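PDB 3NRA: aspartate aminotransferase from Rhodobacter sphaeroides, which probably catalyses the pyridoxal-phosphate-dependent transfer of an amino group from L-aspartate to 2-oxoglutarate, giving oxaloacetate and L-glutamate. Local coordinates for residues 100-114 with 261-275. Numbering follows the deposited sequence.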
ATOM      1  N   ASP B 100      21.927   6.992   2.166  1.00 18.29           N
ATOM      2  CA  ASP B 100      21.722   7.449   3.520  1.00 19.84           C
ATOM      3  C   ASP B 100      20.573   6.646   4.175  1.00 18.83           C
ATOM      4  O   ASP B 100      19.407   6.901   3.898  1.00 18.71           O
ATOM      5  CB  ASP B 100      21.396   8.941   3.470  1.00 20.96           C
ATOM      6  CG  ASP B 100      21.100   9.542   4.838  1.00 24.65           C
ATOM      7  OD1 ASP B 100      21.066   8.813   5.849  1.00 27.38           O
ATOM      8  OD2 ASP B 100      20.879  10.767   4.877  1.00 30.72           O
ATOM      9  N   ALA B 101      20.918   5.698   5.054  1.00 17.89           N
ATOM     10  CA  ALA B 101      19.906   4.862   5.759  1.00 18.42           C
ATOM     11  C   ALA B 101      18.847   5.663   6.538  1.00 18.56           C
ATOM     12  O   ALA B 101      17.668   5.268   6.585  1.00 18.48           O
ATOM     13  CB  ALA B 101      20.593   3.887   6.725  1.00 18.22           C
ATOM     14  N   ARG B 102      19.281   6.763   7.148  1.00 18.79           N
ATOM     15  CA  ARG B 102      18.446   7.455   8.106  0.55 19.25           C
ATOM     16  C   ARG B 102      17.421   8.353   7.415  1.00 18.83           C
ATOM     17  O   ARG B 102      16.244   8.235   7.679  1.00 18.70           O
ATOM     18  CB  ARG B 102      19.321   8.237   9.117  0.55 19.74           C
ATOM     19  CG  ARG B 102      20.313   7.334   9.934  0.55 21.26           C
ATOM     20  CD  ARG B 102      19.658   5.995  10.355  0.55 20.32           C
ATOM     21  NE  ARG B 102      20.465   5.152  11.235  0.55 21.07           N
ATOM     22  CZ  ARG B 102      20.626   5.332  12.553  0.55 21.53           C
ATOM     23  NH1 ARG B 102      20.144   6.420  13.169  0.55 21.37           N
ATOM     24  NH2 ARG B 102      21.323   4.427  13.258  0.55 20.05           N
ATOM     25  N   ASP B 103      17.878   9.217   6.508  1.00 18.92           N
ATOM     26  CA  ASP B 103      16.997  10.194   5.858  1.00 19.19           C
ATOM     27  C   ASP B 103      16.836  10.025   4.341  1.00 18.02           C
ATOM     28  O   ASP B 103      16.057  10.758   3.724  1.00 17.62           O
ATOM     29  CB  ASP B 103      17.493  11.610   6.157  1.00 20.89           C
ATOM     30  CG  ASP B 103      17.653  11.873   7.653  1.00 23.44           C
ATOM     31  OD1 ASP B 103      16.802  11.401   8.428  1.00 29.67           O
ATOM     32  OD2 ASP B 103      18.619  12.558   8.040  1.00 26.00           O
ATOM     33  N   GLY B 104      17.558   9.083   3.737  1.00 16.56           N
ATOM     34  CA  GLY B 104      17.521   8.926   2.284  1.00 15.51           C
ATOM     35  C   GLY B 104      17.090   7.560   1.785  1.00 14.80           C
ATOM     36  O   GLY B 104      17.457   7.177   0.677  1.00 14.68           O
ATOM     37  N   LEU B 105      16.345   6.809   2.610  1.00 14.41           N
ATOM     38  CA  LEU B 105      15.993   5.406   2.298  1.00 14.50           C
ATOM     39  C   LEU B 105      14.660   5.055   2.940  1.00 14.45           C
ATOM     40  O   LEU B 105      14.509   5.177   4.123  1.00 14.64           O
ATOM     41  CB  LEU B 105      17.064   4.440   2.777  1.00 14.42           C
ATOM     42  CG  LEU B 105      16.798   2.943   2.542  1.00 14.83           C
ATOM     43  CD1 LEU B 105      16.541   2.600   1.021  1.00 11.20           C
ATOM     44  CD2 LEU B 105      17.944   2.129   3.082  1.00 13.05           C
ATOM     45  N   ILE B 106      13.698   4.647   2.117  1.00 14.02           N
ATOM     46  CA  ILE B 106      12.376   4.254   2.582  1.00 13.98           C
ATOM     47  C   ILE B 106      12.103   2.853   2.088  1.00 13.41           C
ATOM     48  O   ILE B 106      12.493   2.515   0.954  1.00 12.76           O
ATOM     49  CB  ILE B 106      11.269   5.237   2.076  1.00 13.71           C
ATOM     50  CG1 ILE B 106       9.923   4.898   2.692  1.00 14.82           C
ATOM     51  CG2 ILE B 106      11.179   5.232   0.551  1.00 14.48           C
ATOM     52  CD1 ILE B 106       8.790   5.998   2.428  1.00 14.71           C
ATOM     53  N   ILE B 107      11.493   2.024   2.967  1.00 12.73           N
ATOM     54  CA  ILE B 107      10.974   0.723   2.600  1.00 12.31           C
ATOM     55  C   ILE B 107       9.461   0.793   2.383  1.00 12.66           C
ATOM     56  O   ILE B 107       8.735   1.303   3.238  1.00 13.32           O
ATOM     57  CB  ILE B 107      11.234  -0.314   3.670  1.00 12.09           C
ATOM     58  CG1 ILE B 107      12.743  -0.375   4.018  1.00 12.35           C
ATOM     59  CG2 ILE B 107      10.716  -1.705   3.179  1.00 10.79           C
ATOM     60  CD1 ILE B 107      13.095  -1.395   5.155  1.00 11.07           C
ATOM     61  N   THR B 108       8.997   0.216   1.264  1.00 12.61           N
ATOM     62  CA  THR B 108       7.655   0.475   0.720  1.00 12.59           C
ATOM     63  C   THR B 108       6.929  -0.846   0.373  1.00 13.17           C
ATOM     64  O   THR B 108       7.589  -1.913   0.226  1.00 12.75           O
ATOM     65  CB  THR B 108       7.733   1.288  -0.590  1.00 12.24           C
ATOM     66  OG1 THR B 108       8.564   0.593  -1.512  1.00 12.76           O
ATOM     67  CG2 THR B 108       8.297   2.704  -0.356  1.00 10.79           C
ATOM     68  N   PRO B 109       5.575  -0.783   0.210  1.00 13.13           N
ATOM     69  CA  PRO B 109       4.818  -1.956  -0.252  1.00 13.73           C
ATOM     70  C   PRO B 109       5.046  -2.225  -1.752  1.00 13.65           C
ATOM     71  O   PRO B 109       4.292  -1.730  -2.615  1.00 12.82           O
ATOM     72  CB  PRO B 109       3.369  -1.598   0.055  1.00 13.91           C
ATOM     73  CG  PRO B 109       3.355  -0.071   0.180  1.00 14.90           C
ATOM     74  CD  PRO B 109       4.692   0.322   0.658  1.00 13.69           C
ATOM     75  N   GLY B 110       6.101  -2.996  -2.042  1.00 12.68           N
ATOM     76  CA  GLY B 110       6.520  -3.246  -3.407  1.00 12.82           C
ATOM     77  C   GLY B 110       7.246  -2.035  -3.953  1.00 13.04           C
ATOM     78  O   GLY B 110       7.260  -0.946  -3.322  1.00 12.02           O
ATOM     79  N   THR B 111       7.903  -2.226  -5.078  1.00 12.67           N
ATOM     80  CA  THR B 111       8.420  -1.119  -5.846  1.00 13.66           C
ATOM     81  C   THR B 111       7.255  -0.296  -6.415  1.00 13.88           C
ATOM     82  O   THR B 111       7.397   0.932  -6.622  1.00 13.59           O
ATOM     83  CB  THR B 111       9.374  -1.604  -6.967  1.00 13.30           C
ATOM     84  OG1 THR B 111      10.500  -2.206  -6.370  1.00 14.34           O
ATOM     85  CG2 THR B 111       9.860  -0.470  -7.818  1.00 13.03           C
ATOM     86  N   GLN B 112       6.095  -0.942  -6.645  1.00 13.97           N
ATOM     87  CA  GLN B 112       4.872  -0.170  -6.987  1.00 14.04           C
ATOM     88  C   GLN B 112       4.567   0.850  -5.891  1.00 13.82           C
ATOM     89  O   GLN B 112       4.247   1.998  -6.188  1.00 13.50           O
ATOM     90  CB  GLN B 112       3.649  -1.092  -7.193  1.00 14.55           C
ATOM     91  CG  GLN B 112       2.403  -0.374  -7.755  1.00 14.40           C
ATOM     92  CD  GLN B 112       2.670   0.274  -9.127  1.00 15.42           C
ATOM     93  OE1 GLN B 112       3.233  -0.362 -10.020  1.00 12.38           O
ATOM     94  NE2 GLN B 112       2.250   1.535  -9.289  1.00 12.82           N
ATOM     95  N   GLY B 113       4.657   0.408  -4.626  1.00 13.71           N
ATOM     96  CA  GLY B 113       4.485   1.299  -3.472  1.00 13.54           C
ATOM     97  C   GLY B 113       5.396   2.518  -3.535  1.00 13.26           C
ATOM     98  O   GLY B 113       4.939   3.646  -3.350  1.00 14.05           O
ATOM     99  N   ALA B 114       6.668   2.279  -3.844  1.00 11.09           N
ATOM    100  CA  ALA B 114       7.631   3.330  -3.995  1.00 10.93           C
ATOM    101  C   ALA B 114       7.305   4.273  -5.161  1.00 11.13           C
ATOM    102  O   ALA B 114       7.442   5.516  -5.026  1.00 11.24           O
ATOM    103  CB  ALA B 114       9.032   2.744  -4.154  1.00  9.56           C
ATOM    104  N   ARG B 261       5.701  -8.427  -0.853  1.00 15.36           N
ATOM    105  CA  ARG B 261       5.326  -7.026  -1.142  1.00 14.28           C
ATOM    106  C   ARG B 261       6.331  -5.971  -0.537  1.00 14.04           C
ATOM    107  O   ARG B 261       5.989  -5.221   0.391  1.00 13.18           O
ATOM    108  CB  ARG B 261       3.882  -6.747  -0.710  1.00 14.00           C
ATOM    109  CG  ARG B 261       3.231  -5.461  -1.392  1.00 13.94           C
ATOM    110  CD  ARG B 261       2.290  -5.854  -2.528  1.00 14.10           C
ATOM    111  NE  ARG B 261       2.977  -6.616  -3.551  1.00 14.71           N
ATOM    112  CZ  ARG B 261       3.659  -6.110  -4.574  1.00 14.24           C
ATOM    113  NH1 ARG B 261       3.668  -4.810  -4.831  1.00 15.93           N
ATOM    114  NH2 ARG B 261       4.315  -6.932  -5.364  1.00 14.43           N
ATOM    115  N   LEU B 262       7.545  -5.913  -1.117  1.00 13.24           N
ATOM    116  CA  LEU B 262       8.617  -5.071  -0.616  1.00 13.39           C
ATOM    117  C   LEU B 262       9.284  -4.318  -1.728  1.00 13.37           C
ATOM    118  O   LEU B 262       9.492  -4.853  -2.809  1.00 13.53           O
ATOM    119  CB  LEU B 262       9.673  -5.914   0.135  1.00 14.39           C
ATOM    120  CG  LEU B 262       9.126  -6.647   1.346  1.00 13.78           C
ATOM    121  CD1 LEU B 262      10.022  -7.807   1.683  1.00 14.01           C
ATOM    122  CD2 LEU B 262       8.964  -5.669   2.532  1.00 13.25           C
ATOM    123  N   GLY B 263       9.566  -3.037  -1.477  1.00 13.11           N
ATOM    124  CA  GLY B 263      10.368  -2.238  -2.362  1.00 12.49           C
ATOM    125  C   GLY B 263      11.120  -1.251  -1.552  1.00 12.88           C
ATOM    126  O   GLY B 263      10.871  -1.105  -0.349  1.00 13.48           O
ATOM    127  N   VAL B 264      12.046  -0.556  -2.190  1.00 13.14           N
ATOM    128  CA  VAL B 264      12.720   0.564  -1.552  1.00 12.48           C
ATOM    129  C   VAL B 264      12.842   1.721  -2.492  1.00 12.68           C
ATOM    130  O   VAL B 264      12.817   1.541  -3.730  1.00 13.86           O
ATOM    131  CB  VAL B 264      14.131   0.204  -1.062  1.00 12.03           C
ATOM    132  CG1 VAL B 264      14.062  -0.881   0.012  1.00 10.96           C
ATOM    133  CG2 VAL B 264      15.038  -0.188  -2.255  1.00 10.26           C
ATOM    134  N   ALA B 265      12.977   2.911  -1.907  1.00 11.85           N
ATOM    135  CA  ALA B 265      13.333   4.117  -2.642  1.00 11.58           C
ATOM    136  C   ALA B 265      14.453   4.829  -1.898  1.00 11.99           C
ATOM    137  O   ALA B 265      14.492   4.820  -0.659  1.00 12.64           O
ATOM    138  CB  ALA B 265      12.181   4.998  -2.782  1.00 10.30           C
ATOM    139  N   PHE B 266      15.365   5.416  -2.646  1.00 11.97           N
ATOM    140  CA  PHE B 266      16.495   6.103  -2.047  1.00 13.89           C
ATOM    141  C   PHE B 266      17.030   7.196  -2.902  1.00 13.09           C
ATOM    142  O   PHE B 266      16.895   7.170  -4.136  1.00 12.33           O
ATOM    143  CB  PHE B 266      17.638   5.102  -1.677  1.00 14.11           C
ATOM    144  CG  PHE B 266      18.020   4.131  -2.795  1.00 14.56           C
ATOM    145  CD1 PHE B 266      17.289   2.945  -2.999  1.00 14.75           C
ATOM    146  CD2 PHE B 266      19.153   4.347  -3.558  1.00 12.25           C
ATOM    147  CE1 PHE B 266      17.672   2.031  -3.967  1.00 14.65           C
ATOM    148  CE2 PHE B 266      19.528   3.455  -4.541  1.00 12.97           C
ATOM    149  CZ  PHE B 266      18.800   2.278  -4.741  1.00 13.54           C
ATOM    150  N   GLY B 267      17.631   8.168  -2.240  1.00 13.97           N
ATOM    151  CA  GLY B 267      18.059   9.380  -2.886  1.00 15.27           C
ATOM    152  C   GLY B 267      17.586  10.588  -2.126  1.00 16.63           C
ATOM    153  O   GLY B 267      17.782  10.672  -0.912  1.00 16.19           O
ATOM    154  N   SER B 268      16.963  11.533  -2.853  1.00 17.50           N
ATOM    155  CA  SER B 268      16.720  12.879  -2.355  1.00 17.77           C
ATOM    156  C   SER B 268      16.074  12.909  -0.971  1.00 18.03           C
ATOM    157  O   SER B 268      14.984  12.353  -0.788  1.00 17.93           O
ATOM    158  CB  SER B 268      15.800  13.618  -3.314  1.00 17.75           C
ATOM    159  OG  SER B 268      15.494  14.895  -2.792  1.00 17.95           O
ATOM    160  N   ARG B 269      16.713  13.599  -0.029  1.00 17.95           N
ATOM    161  CA  ARG B 269      16.170  13.646   1.298  0.50 19.33           C
ATOM    162  C   ARG B 269      14.820  14.400   1.367  1.00 19.75           C
ATOM    163  O   ARG B 269      13.917  13.942   2.063  1.00 19.42           O
ATOM    164  CB  ARG B 269      17.195  14.183   2.294  0.50 20.25           C
ATOM    165  CG  ARG B 269      18.305  13.157   2.571  0.50 21.44           C
ATOM    166  CD  ARG B 269      19.358  13.695   3.470  0.50 24.17           C
ATOM    167  NE  ARG B 269      20.322  14.474   2.733  0.50 27.26           N
ATOM    168  CZ  ARG B 269      21.371  13.957   2.110  0.50 27.12           C
ATOM    169  NH1 ARG B 269      21.583  12.641   2.133  0.50 25.99           N
ATOM    170  NH2 ARG B 269      22.199  14.753   1.456  0.50 27.47           N
ATOM    171  N   ALA B 270      14.685  15.515   0.638  1.00 19.69           N
ATOM    172  CA  ALA B 270      13.438  16.254   0.617  1.00 20.18           C
ATOM    173  C   ALA B 270      12.302  15.375   0.054  1.00 19.68           C
ATOM    174  O   ALA B 270      11.226  15.329   0.612  1.00 20.15           O
ATOM    175  CB  ALA B 270      13.582  17.567  -0.213  1.00 19.97           C
ATOM    176  N   ILE B 271      12.568  14.643  -1.017  1.00 18.86           N
ATOM    177  CA  ILE B 271      11.519  13.865  -1.643  1.00 18.18           C
ATOM    178  C   ILE B 271      11.180  12.613  -0.804  1.00 17.63           C
ATOM    179  O   ILE B 271      10.016  12.289  -0.617  1.00 16.90           O
ATOM    180  CB  ILE B 271      11.873  13.463  -3.092  1.00 18.35           C
ATOM    181  CG1 ILE B 271      12.043  14.729  -3.976  1.00 17.60           C
ATOM    182  CG2 ILE B 271      10.785  12.549  -3.644  1.00 15.59           C
ATOM    183  CD1 ILE B 271      12.639  14.450  -5.377  1.00 16.49           C
ATOM    184  N   ILE B 272      12.210  11.941  -0.304  1.00 17.75           N
ATOM    185  CA  ILE B 272      12.039  10.789   0.575  1.00 17.44           C
ATOM    186  C   ILE B 272      11.260  11.185   1.850  1.00 17.58           C
ATOM    187  O   ILE B 272      10.367  10.477   2.253  1.00 16.21           O
ATOM    188  CB  ILE B 272      13.406  10.160   0.944  1.00 18.05           C
ATOM    189  CG1 ILE B 272      14.028   9.472  -0.291  1.00 18.31           C
ATOM    190  CG2 ILE B 272      13.263   9.181   2.121  1.00 15.93           C
ATOM    191  CD1 ILE B 272      13.604   8.100  -0.490  1.00 19.53           C
ATOM    192  N   ALA B 273      11.572  12.344   2.433  1.00 17.45           N
ATOM    193  CA  ALA B 273      10.812  12.826   3.614  1.00 18.22           C
ATOM    194  C   ALA B 273       9.297  13.017   3.289  1.00 17.66           C
ATOM    195  O   ALA B 273       8.437  12.634   4.070  1.00 16.51           O
ATOM    196  CB  ALA B 273      11.435  14.157   4.191  1.00 18.25           C
ATOM    197  N   ARG B 274       9.002  13.591   2.118  1.00 17.69           N
ATOM    198  CA  ARG B 274       7.617  13.693   1.648  1.00 17.56           C
ATOM    199  C   ARG B 274       6.953  12.316   1.474  1.00 16.27           C
ATOM    200  O   ARG B 274       5.838  12.113   1.942  1.00 14.76           O
ATOM    201  CB  ARG B 274       7.548  14.488   0.356  1.00 18.05           C
ATOM    202  CG  ARG B 274       7.906  15.974   0.548  1.00 20.49           C
ATOM    203  CD  ARG B 274       7.351  16.831  -0.548  1.00 24.54           C
ATOM    204  NE  ARG B 274       8.045  16.675  -1.822  1.00 27.23           N
ATOM    205  CZ  ARG B 274       8.848  17.589  -2.403  1.00 32.41           C
ATOM    206  NH1 ARG B 274       9.138  18.757  -1.818  1.00 36.20           N
ATOM    207  NH2 ARG B 274       9.373  17.328  -3.597  1.00 32.94           N
HETATM  208  N   MSE B 275       7.667  11.371   0.844  1.00 15.29           N
HETATM  209  CA  MSE B 275       7.146  10.014   0.604  1.00 15.20           C
HETATM  210  C   MSE B 275       6.830   9.291   1.940  1.00 15.68           C
HETATM  211  O   MSE B 275       5.871   8.528   2.023  1.00 14.86           O
HETATM  212  CB  MSE B 275       8.164   9.179  -0.198  1.00 15.47           C
HETATM  213  CG  MSE B 275       8.444   9.686  -1.631  1.00 15.13           C
HETATM  214 SE   MSE B 275       9.930   8.772  -2.457  0.75 11.93          SE
HETATM  215  CE  MSE B 275       9.152   7.023  -2.448  1.00 10.18           C
TER
HETATM  216  O   HOH W   1      14.429  12.665   4.473  1.00 24.40           O
HETATM  217  O   HOH W   2      10.224  -5.008  -5.496  1.00 17.60           O
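Ile106 and Ala265 form a hydrogen-bonded antiparallel pair: Ile106 N reaches Ala265 O at 2.9 Å, and Ala265 N returns the bond to Ile106 O. Thr108 and Gly263 repeat this, and Gly267 N adds a bond to Gly104 O. Strand 105-108 thus pairs, as the edge strand within this chain, with 263-267, the one strand running against the others in the seven-stranded sheet of the fold type I aminotransferase large domain.

Apolar packing occupies both faces. With CG1 anti to the backbone N (chi1 -174°), Ile106 keeps CG2 over Ala265, where CG2 to CB is a tight 3.5 Å; Ile272 CD1 and the CE of selenomethionine Met275 close on the same methyl, bringing helix 269-282 onto this face. On the face of Leu105 and Val264, Leu105 CD1 lies alongside Phe266, 3.8 Å from its CB.

Polar side chains mark the two ends. Asp100 OD2 and Arg269 NH1, 3.4 Å apart, form a tentative salt bridge with a weak hydrogen bond, Arg269 being modelled in two conformations; the carboxylate and guanidinium planes are 48° apart. OD1 accepts from Arg102 N in an Asx turn, and Arg269 also pairs with Glu243. With an alanine at Asp100, Arg102 N would probably lose its carboxylate acceptor and Arg269 one of two acidic partners, leaving the turn less firmly held. At the other end Thr108 OG1 donates to Gly110 O at 2.7 Å, and a water joins Thr111 OG1 to Leu262 O.

Gly263 passes so near Gly110 O and Thr111 N that a CB would clash with both. This approach is consistent with the placing of Thr111 N, Gln112 N and Arg261 NH1, which all donate to the phosphate of the pyridoxal-phosphate-lysine adduct (LLP) at position 253; strand pairing thus sets three donors, from both segments, around it.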